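Local coordinates for De novo designed protein CA01 (Synthetic construct, PDB 5E6G) that is of unknown function but was computationally designed as an all-helical protein, probably to explore design strategies inspired by evolution, at residues 24-27 against 28-31; 104-107 against 108-112; 117-120 against 121-125. One frame throughout, in Å; residues are numbered along the deposited sequence.

Contact 1. Residues 24-27 against 28-31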
ATOM      1  N   GLU A  24      13.821  -4.474 -11.355  1.00 54.15           N
ATOM      2  CA  GLU A  24      14.459  -3.588 -10.390  1.00 54.18           C
ATOM      3  C   GLU A  24      14.098  -2.149 -10.726  1.00 43.98           C
ATOM      4  O   GLU A  24      14.002  -1.295  -9.842  1.00 38.44           O
ATOM      5  CB  GLU A  24      15.976  -3.773 -10.394  1.00 51.32           C
ATOM      6  CG  GLU A  24      16.456  -5.026  -9.681  1.00 61.77           C
ATOM      7  CD  GLU A  24      16.108  -5.029  -8.205  1.00 66.07           C
ATOM      8  OE1 GLU A  24      16.587  -4.133  -7.476  1.00 59.38           O
ATOM      9  OE2 GLU A  24      15.349  -5.925  -7.776  1.00 57.35           O
ATOM     10  N   GLN A  25      13.913  -1.886 -12.015  1.00 47.32           N
ATOM     11  CA  GLN A  25      13.419  -0.594 -12.463  1.00 59.29           C
ATOM     12  C   GLN A  25      11.985  -0.422 -11.985  1.00 47.70           C
ATOM     13  O   GLN A  25      11.590   0.656 -11.538  1.00 46.42           O
ATOM     14  CB  GLN A  25      13.489  -0.473 -13.987  1.00 62.54           C
ATOM     15  CG  GLN A  25      12.972   0.854 -14.521  1.00 76.04           C
ATOM     16  CD  GLN A  25      13.733   2.041 -13.965  1.00 78.60           C
ATOM     17  OE1 GLN A  25      14.958   2.005 -13.841  1.00 79.87           O
ATOM     18  NE2 GLN A  25      13.010   3.100 -13.619  1.00 73.99           N
ATOM     19  N   MET A  26      11.211  -1.498 -12.087  1.00 48.54           N
ATOM     20  CA  MET A  26       9.829  -1.490 -11.632  1.00 53.26           C
ATOM     21  C   MET A  26       9.749  -1.239 -10.136  1.00 41.97           C
ATOM     22  O   MET A  26       8.926  -0.447  -9.677  1.00 48.37           O
ATOM     23  CB  MET A  26       9.137  -2.811 -11.968  1.00 64.41           C
ATOM     24  CG  MET A  26       8.711  -2.960 -13.423  1.00 81.70           C
ATOM     25  SD  MET A  26       7.898  -1.502 -14.117  1.00 99.40           S
ATOM     26  CE  MET A  26       6.758  -1.070 -12.791  1.00 70.86           C
ATOM     27  N   ALA A  27      10.605  -1.916  -9.379  1.00 43.28           N
ATOM     28  CA  ALA A  27      10.646  -1.749  -7.934  1.00 37.32           C
ATOM     29  C   ALA A  27      10.967  -0.304  -7.566  1.00 33.77           C
ATOM     30  O   ALA A  27      10.425   0.235  -6.602  1.00 33.98           O
ATOM     31  CB  ALA A  27      11.666  -2.690  -7.321  1.00 42.30           C
ATOM     32  N   GLU A  28      11.845   0.322  -8.342  1.00 40.88           N
ATOM     33  CA  GLU A  28      12.242   1.706  -8.097  1.00 43.74           C
ATOM     34  C   GLU A  28      11.073   2.661  -8.326  1.00 39.57           C
ATOM     35  O   GLU A  28      10.862   3.593  -7.550  1.00 39.10           O
ATOM     36  CB  GLU A  28      13.425   2.088  -8.993  1.00 46.45           C
ATOM     37  CG  GLU A  28      13.860   3.547  -8.886  1.00 45.86           C
ATOM     38  CD  GLU A  28      14.256   3.946  -7.476  1.00 50.30           C
ATOM     39  OE1 GLU A  28      14.613   3.053  -6.678  1.00 49.18           O
ATOM     40  OE2 GLU A  28      14.210   5.155  -7.165  1.00 58.35           O
ATOM     41  N   GLU A  29      10.315   2.424  -9.394  1.00 38.78           N
ATOM     42  CA  GLU A  29       9.139   3.234  -9.695  1.00 46.90           C
ATOM     43  C   GLU A  29       8.101   3.140  -8.580  1.00 46.59           C
ATOM     44  O   GLU A  29       7.519   4.146  -8.173  1.00 41.62           O
ATOM     45  CB  GLU A  29       8.509   2.800 -11.020  1.00 53.88           C
ATOM     46  CG  GLU A  29       9.302   3.200 -12.255  1.00 65.49           C
ATOM     47  CD  GLU A  29       8.663   2.709 -13.542  1.00 72.28           C
ATOM     48  OE1 GLU A  29       7.457   2.377 -13.524  1.00 68.17           O
ATOM     49  OE2 GLU A  29       9.366   2.651 -14.573  1.00 79.91           O
ATOM     50  N   ILE A  30       7.876   1.924  -8.091  1.00 43.66           N
ATOM     51  CA  ILE A  30       6.885   1.686  -7.048  1.00 38.21           C
ATOM     52  C   ILE A  30       7.307   2.344  -5.734  1.00 34.11           C
ATOM     53  O   ILE A  30       6.476   2.915  -5.031  1.00 36.04           O
ATOM     54  CB  ILE A  30       6.655   0.170  -6.831  1.00 32.02           C
ATOM     55  CG1 ILE A  30       6.026  -0.441  -8.085  1.00 34.88           C
ATOM     56  CG2 ILE A  30       5.755  -0.082  -5.618  1.00 22.40           C
ATOM     57  CD1 ILE A  30       5.953  -1.954  -8.079  1.00 37.75           C
ATOM     58  N   ARG A  31       8.595   2.266  -5.408  1.00 28.33           N
ATOM     59  CA  ARG A  31       9.106   2.890  -4.190  1.00 29.17           C
ATOM     60  C   ARG A  31       8.946   4.406  -4.250  1.00 35.40           C
ATOM     61  O   ARG A  31       8.640   5.049  -3.245  1.00 35.82           O
ATOM     62  CB  ARG A  31      10.578   2.532  -3.966  1.00 43.41           C
ATOM     63  CG  ARG A  31      10.812   1.114  -3.462  1.00 42.04           C
ATOM     64  CD  ARG A  31      12.215   0.949  -2.901  1.00 38.69           C
ATOM     65  NE  ARG A  31      13.254   1.236  -3.890  1.00 53.97           N
ATOM     66  CZ  ARG A  31      13.811   0.330  -4.689  1.00 53.70           C
ATOM     67  NH1 ARG A  31      13.438  -0.943  -4.635  1.00 51.52           N
ATOM     68  NH2 ARG A  31      14.749   0.698  -5.551  1.00 54.74           N
TER
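The guanidinium of Arg31 lies with one face over the carbonyl oxygen of Ala27, which sits 3.7 Å above the plane and off centre toward the rim; CA of Glu28 flanks the same face. Its NH1 also reaches the methyl of Ala27, at 3.7 Å from CB. NH2 makes a salt bridge with Glu28 OE1 (2.6 Å), the oxygen standing 30° out of the guanidinium plane; this probably restrains the group's rotation. The bend at chi3 (-59°) folds the arginine back over the preceding turn, and its side chain also touches Tyr71, Leu74 and Ala75 of helix 54-75. These are the first two turns of helix 24-50, and in the i to i+4 ladder Glu28, Glu29, Ile30 and Arg31 donate their N-H groups to the carbonyl oxygens of Glu24, Gln25, Met26 and Ala27, respectively. On another side of the helix the amide of Gln25 and the carboxylate of Glu29 are turned 58° apart, and NE2 stays 3.8 Å from OE2, a loose approach. OE1 of Glu29 meets the methyl CE of Met26 at 3.6 Å. Ile30 lays CG1 against the carbonyl oxygen of Met26, and both residues pack on Leu114 of helix 97-115.

Contact 2. Residues 104-107 against 108-112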
ATOM      1  N   ARG A 104      -3.923  -8.259   0.403  1.00 20.92           N
ATOM      2  CA  ARG A 104      -3.288  -9.452  -0.154  1.00 23.56           C
ATOM      3  C   ARG A 104      -3.922  -9.872  -1.476  1.00 22.17           C
ATOM      4  O   ARG A 104      -3.224 -10.101  -2.465  1.00 24.96           O
ATOM      5  CB  ARG A 104      -3.369 -10.614   0.838  1.00 18.95           C
ATOM      6  CG  ARG A 104      -2.507 -11.810   0.453  1.00 25.81           C
ATOM      7  CD  ARG A 104      -2.955 -13.079   1.160  1.00 23.94           C
ATOM      8  NE  ARG A 104      -2.884 -12.961   2.614  1.00 28.84           N
ATOM      9  CZ  ARG A 104      -1.778 -13.143   3.329  1.00 32.22           C
ATOM     10  NH1 ARG A 104      -0.631 -13.443   2.733  1.00 27.57           N
ATOM     11  NH2 ARG A 104      -1.817 -13.018   4.649  1.00 47.65           N
ATOM     12  N   ALA A 105      -5.247  -9.981  -1.485  1.00 23.20           N
ATOM     13  CA  ALA A 105      -5.974 -10.437  -2.665  1.00 26.85           C
ATOM     14  C   ALA A 105      -5.794  -9.467  -3.829  1.00 27.70           C
ATOM     15  O   ALA A 105      -5.567  -9.883  -4.964  1.00 27.01           O
ATOM     16  CB  ALA A 105      -7.450 -10.610  -2.341  1.00 24.40           C
ATOM     17  N   LYS A 106      -5.894  -8.174  -3.540  1.00 26.34           N
ATOM     18  CA  LYS A 106      -5.705  -7.150  -4.561  1.00 26.76           C
ATOM     19  C   LYS A 106      -4.258  -7.128  -5.045  1.00 26.06           C
ATOM     20  O   LYS A 106      -3.994  -6.974  -6.239  1.00 23.28           O
ATOM     21  CB  LYS A 106      -6.099  -5.775  -4.023  1.00 25.82           C
ATOM     22  CG  LYS A 106      -5.978  -4.645  -5.041  1.00 31.92           C
ATOM     23  CD  LYS A 106      -6.868  -4.881  -6.252  1.00 27.81           C
ATOM     24  CE  LYS A 106      -6.857  -3.685  -7.190  1.00 32.15           C
ATOM     25  NZ  LYS A 106      -7.853  -3.826  -8.290  1.00 49.26           N
ATOM     26  N   GLY A 107      -3.326  -7.275  -4.109  1.00 25.14           N
ATOM     27  CA  GLY A 107      -1.915  -7.296  -4.442  1.00 28.38           C
ATOM     28  C   GLY A 107      -1.589  -8.388  -5.444  1.00 25.44           C
ATOM     29  O   GLY A 107      -0.925  -8.138  -6.448  1.00 23.71           O
ATOM     30  N   GLU A 108      -2.067  -9.598  -5.169  1.00 24.50           N
ATOM     31  CA  GLU A 108      -1.859 -10.734  -6.061  1.00 26.58           C
ATOM     32  C   GLU A 108      -2.419 -10.444  -7.447  1.00 26.58           C
ATOM     33  O   GLU A 108      -1.829 -10.817  -8.459  1.00 30.04           O
ATOM     34  CB  GLU A 108      -2.513 -11.991  -5.485  1.00 21.57           C
ATOM     35  CG  GLU A 108      -1.821 -12.527  -4.243  1.00 37.29           C
ATOM     36  CD  GLU A 108      -2.608 -13.626  -3.561  1.00 28.31           C
ATOM     37  OE1 GLU A 108      -3.609 -14.093  -4.141  1.00 42.05           O
ATOM     38  OE2 GLU A 108      -2.226 -14.021  -2.439  1.00 28.43           O
ATOM     39  N   GLU A 109      -3.562  -9.769  -7.477  1.00 31.43           N
ATOM     40  CA  GLU A 109      -4.205  -9.394  -8.729  1.00 28.90           C
ATOM     41  C   GLU A 109      -3.379  -8.335  -9.451  1.00 28.34           C
ATOM     42  O   GLU A 109      -3.231  -8.377 -10.671  1.00 25.89           O
ATOM     43  CB  GLU A 109      -5.624  -8.883  -8.459  1.00 34.01           C
ATOM     44  CG  GLU A 109      -6.532  -8.866  -9.680  1.00 64.44           C
ATOM     45  CD  GLU A 109      -7.998  -8.678  -9.322  1.00 78.48           C
ATOM     46  OE1 GLU A 109      -8.394  -9.025  -8.188  1.00 75.19           O
ATOM     47  OE2 GLU A 109      -8.757  -8.182 -10.180  1.00 76.23           O
ATOM     48  N   LEU A 110      -2.834  -7.392  -8.685  1.00 26.17           N
ATOM     49  CA  LEU A 110      -2.032  -6.311  -9.249  1.00 26.09           C
ATOM     50  C   LEU A 110      -0.692  -6.807  -9.787  1.00 25.52           C
ATOM     51  O   LEU A 110      -0.187  -6.278 -10.774  1.00 26.51           O
ATOM     52  CB  LEU A 110      -1.792  -5.221  -8.201  1.00 32.39           C
ATOM     53  CG  LEU A 110      -2.972  -4.306  -7.871  1.00 34.18           C
ATOM     54  CD1 LEU A 110      -2.629  -3.407  -6.694  1.00 25.22           C
ATOM     55  CD2 LEU A 110      -3.373  -3.468  -9.077  1.00 41.18           C
ATOM     56  N   VAL A 111      -0.112  -7.806  -9.126  1.00 28.45           N
ATOM     57  CA  VAL A 111       1.134  -8.409  -9.588  1.00 27.21           C
ATOM     58  C   VAL A 111       0.938  -8.987 -10.985  1.00 37.53           C
ATOM     59  O   VAL A 111       1.748  -8.757 -11.884  1.00 34.06           O
ATOM     60  CB  VAL A 111       1.621  -9.515  -8.620  1.00 28.15           C
ATOM     61  CG1 VAL A 111       2.674 -10.410  -9.281  1.00 25.38           C
ATOM     62  CG2 VAL A 111       2.177  -8.898  -7.346  1.00 19.33           C
ATOM     63  N   LYS A 112      -0.146  -9.742 -11.149  1.00 35.18           N
ATOM     64  CA  LYS A 112      -0.533 -10.290 -12.444  1.00 33.47           C
ATOM     65  C   LYS A 112      -0.602  -9.211 -13.515  1.00 45.28           C
ATOM     66  O   LYS A 112      -0.020  -9.348 -14.589  1.00 39.60           O
ATOM     67  CB  LYS A 112      -1.891 -10.982 -12.337  1.00 44.01           C
ATOM     68  CG  LYS A 112      -1.852 -12.389 -11.764  1.00 42.83           C
ATOM     69  CD  LYS A 112      -3.130 -12.722 -10.989  1.00 54.40           C
ATOM     70  CE  LYS A 112      -4.398 -12.265 -11.711  1.00 58.30           C
ATOM     71  NZ  LYS A 112      -5.631 -12.649 -10.966  1.00 63.14           N
TER
HETATM   72  O   HOH W   1      -6.738  -5.596 -10.490  1.00 43.82           O
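Lys106 and Leu110, one helical turn apart, meet through their aliphatic parts: CG of the lysine lies 3.9 Å from CD1 of the leucine, and CE comes to 4.0 Å from CD2. The lysine chain passes obliquely across the leucine because CG stands opposite the backbone N (chi1 -178°) and the chain then bends at chi2 (60°). Under this pair, Leu110 N donates to Lys106 O at 2.7 Å. Beyond the leucine, the ammonium of Lys106 donates to a water at 3.0 Å from NZ; that water gives a weak bond to Glu109 OE2, and the same lysine makes a cation-pi contact with Tyr131. The segment is an amphipathic stretch of helix 97-115, with Leu110 on its buried side against Phe124, Gln127 and Leu128 of helix 121-130. With an alanine here, a gap is likely to open beside those three side chains, and the lysine methylenes would probably lose the branch they cross. Farther round the helix, Arg104 and Glu108 run side by side in the same direction, with OE2 of Glu108 3.7 Å from CG of Arg104. Their charged atoms do not meet: Gln85 of helix 80-93 bridges both and probably helps to position them, its OE1 accepting from Arg104 NH1 and its NE2 donating to Glu108 OE2.

Contact 3. Residues 117-120 against 121-125; sequences GKVT and GEEFA
Thr120 lies across the side chain of Glu123, its hydroxyl 3.3 Å from CG of the glutamate and its methyl CG2 3.6 Å from OE1. The hydroxyl works in two directions. It accepts from Glu123 N at 3.2 Å from OG1, nearly straight at 169°, and it donates to Glu123 OE1, using the anti lone pair of that oxygen. Thr120 N also donates to OE1, at 2.9 Å, from the anti side but 35° out of the carboxylate plane, so two donors from one residue grip a single oxygen. The threonine torsion (chi1 61°) sets OG1 between its own backbone N and carbonyl carbon, where it can reach the amide of Glu123. Just before it, CB of Val119 packs against CB of Glu123 at 3.9 Å. The first helical bond follows at once, from Phe124 N to Thr120 O, while the ring of Phe124 turns inward onto Leu110, Leu114, Ile30, Ile80 and Val84. Upstream, Gly117 has positive phi and is the C-prime residue of the Schellman motif closing helix 97-115. The chain thus passes from one helix to the next through a short loop, and Thr120 with Glu123 forms the capping box that opens helix 121-130.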
ATOM      1  N   GLY A 117       2.040  -6.100 -17.998  1.00 57.13           N
ATOM      2  CA  GLY A 117       2.149  -4.761 -18.553  1.00 58.25           C
ATOM      3  C   GLY A 117       0.889  -3.912 -18.561  1.00 50.96           C
ATOM      4  O   GLY A 117       0.875  -2.842 -19.169  1.00 50.15           O
ATOM      5  N   LYS A 118      -0.160  -4.366 -17.884  1.00 52.62           N
ATOM      6  CA  LYS A 118      -1.447  -3.669 -17.921  1.00 48.70           C
ATOM      7  C   LYS A 118      -1.542  -2.518 -16.917  1.00 58.01           C
ATOM      8  O   LYS A 118      -2.529  -1.782 -16.910  1.00 60.05           O
ATOM      9  CB  LYS A 118      -2.583  -4.661 -17.672  1.00 55.10           C
ATOM     10  CG  LYS A 118      -2.880  -5.558 -18.860  1.00 51.11           C
ATOM     11  CD  LYS A 118      -3.760  -6.719 -18.456  1.00 70.34           C
ATOM     12  CE  LYS A 118      -4.337  -7.419 -19.670  1.00 80.74           C
ATOM     13  NZ  LYS A 118      -5.138  -8.605 -19.274  1.00 79.32           N
ATOM     14  N   VAL A 119      -0.524  -2.366 -16.073  1.00 59.90           N
ATOM     15  CA  VAL A 119      -0.454  -1.233 -15.148  1.00 51.27           C
ATOM     16  C   VAL A 119       0.984  -0.775 -14.950  1.00 49.96           C
ATOM     17  O   VAL A 119       1.922  -1.555 -15.119  1.00 60.56           O
ATOM     18  CB  VAL A 119      -1.056  -1.569 -13.761  1.00 50.79           C
ATOM     19  CG1 VAL A 119      -2.545  -1.855 -13.873  1.00 63.26           C
ATOM     20  CG2 VAL A 119      -0.323  -2.744 -13.121  1.00 54.31           C
ATOM     21  N   THR A 120       1.147   0.493 -14.585  1.00 43.89           N
ATOM     22  CA  THR A 120       2.464   1.053 -14.305  1.00 50.35           C
ATOM     23  C   THR A 120       2.809   0.883 -12.833  1.00 45.27           C
ATOM     24  O   THR A 120       1.966   0.481 -12.031  1.00 42.22           O
ATOM     25  CB  THR A 120       2.536   2.551 -14.661  1.00 50.21           C
ATOM     26  OG1 THR A 120       1.577   3.277 -13.882  1.00 50.34           O
ATOM     27  CG2 THR A 120       2.261   2.767 -16.139  1.00 60.72           C
ATOM     28  N   GLY A 121       4.053   1.195 -12.485  1.00 40.86           N
ATOM     29  CA  GLY A 121       4.501   1.124 -11.108  1.00 45.23           C
ATOM     30  C   GLY A 121       3.689   2.041 -10.216  1.00 44.20           C
ATOM     31  O   GLY A 121       3.380   1.696  -9.075  1.00 36.65           O
ATOM     32  N   GLU A 122       3.337   3.211 -10.742  1.00 46.49           N
ATOM     33  CA  GLU A 122       2.535   4.174  -9.998  1.00 39.79           C
ATOM     34  C   GLU A 122       1.129   3.637  -9.764  1.00 32.12           C
ATOM     35  O   GLU A 122       0.621   3.686  -8.646  1.00 35.11           O
ATOM     36  CB  GLU A 122       2.467   5.510 -10.739  1.00 47.76           C
ATOM     37  CG  GLU A 122       1.751   6.605  -9.961  1.00 53.54           C
ATOM     38  CD  GLU A 122       1.765   7.940 -10.680  1.00 69.85           C
ATOM     39  OE1 GLU A 122       2.314   8.010 -11.800  1.00 69.29           O
ATOM     40  OE2 GLU A 122       1.227   8.920 -10.124  1.00 87.80           O
ATOM     41  N   GLU A 123       0.505   3.128 -10.824  1.00 34.21           N
ATOM     42  CA  GLU A 123      -0.819   2.518 -10.727  1.00 37.59           C
ATOM     43  C   GLU A 123      -0.822   1.379  -9.718  1.00 38.50           C
ATOM     44  O   GLU A 123      -1.727   1.269  -8.890  1.00 34.14           O
ATOM     45  CB  GLU A 123      -1.276   1.995 -12.089  1.00 39.61           C
ATOM     46  CG  GLU A 123      -1.646   3.074 -13.091  1.00 54.50           C
ATOM     47  CD  GLU A 123      -2.060   2.499 -14.433  1.00 61.36           C
ATOM     48  OE1 GLU A 123      -1.169   2.110 -15.217  1.00 51.80           O
ATOM     49  OE2 GLU A 123      -3.278   2.429 -14.702  1.00 56.65           O
ATOM     50  N   PHE A 124       0.196   0.528  -9.806  1.00 38.20           N
ATOM     51  CA  PHE A 124       0.365  -0.584  -8.880  1.00 34.59           C
ATOM     52  C   PHE A 124       0.377  -0.085  -7.440  1.00 29.32           C
ATOM     53  O   PHE A 124      -0.346  -0.601  -6.590  1.00 31.77           O
ATOM     54  CB  PHE A 124       1.660  -1.342  -9.189  1.00 33.13           C
ATOM     55  CG  PHE A 124       1.928  -2.495  -8.262  1.00 32.39           C
ATOM     56  CD1 PHE A 124       2.574  -2.295  -7.054  1.00 28.10           C
ATOM     57  CD2 PHE A 124       1.540  -3.780  -8.604  1.00 31.53           C
ATOM     58  CE1 PHE A 124       2.820  -3.354  -6.201  1.00 29.77           C
ATOM     59  CE2 PHE A 124       1.785  -4.844  -7.754  1.00 18.72           C
ATOM     60  CZ  PHE A 124       2.426  -4.630  -6.553  1.00 24.36           C
ATOM     61  N   ALA A 125       1.197   0.926  -7.178  1.00 27.38           N
ATOM     62  CA  ALA A 125       1.341   1.465  -5.832  1.00 27.36           C
ATOM     63  C   ALA A 125       0.026   2.033  -5.308  1.00 34.79           C
ATOM     64  O   ALA A 125      -0.376   1.743  -4.184  1.00 24.10           O
ATOM     65  CB  ALA A 125       2.423   2.535  -5.809  1.00 36.72           C
TER

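How the contacts relate
Contacts 1 and 2 each lie within a single helix, whereas contact 3 is a helix start, where side chains take up backbone groups that helical bonds do not serve. All three are partly buried, with Ala27, Ile30, Gly107, Leu110, Val119, Gly121 and Phe124 inside and the charged groups toward the outside. The charged chemistry differs: contact 1 has an intrahelical salt bridge, contact 2 turns to a glutamine of another helix, and in contact 3 a carboxylate accepts from the N-cap residue as half of a capping box. Contact 3 touches both others, Phe124 meeting Ile30 and Leu110 on the buried side; contacts 1 and 2 do not touch, their nearest atoms being about 8 Å apart.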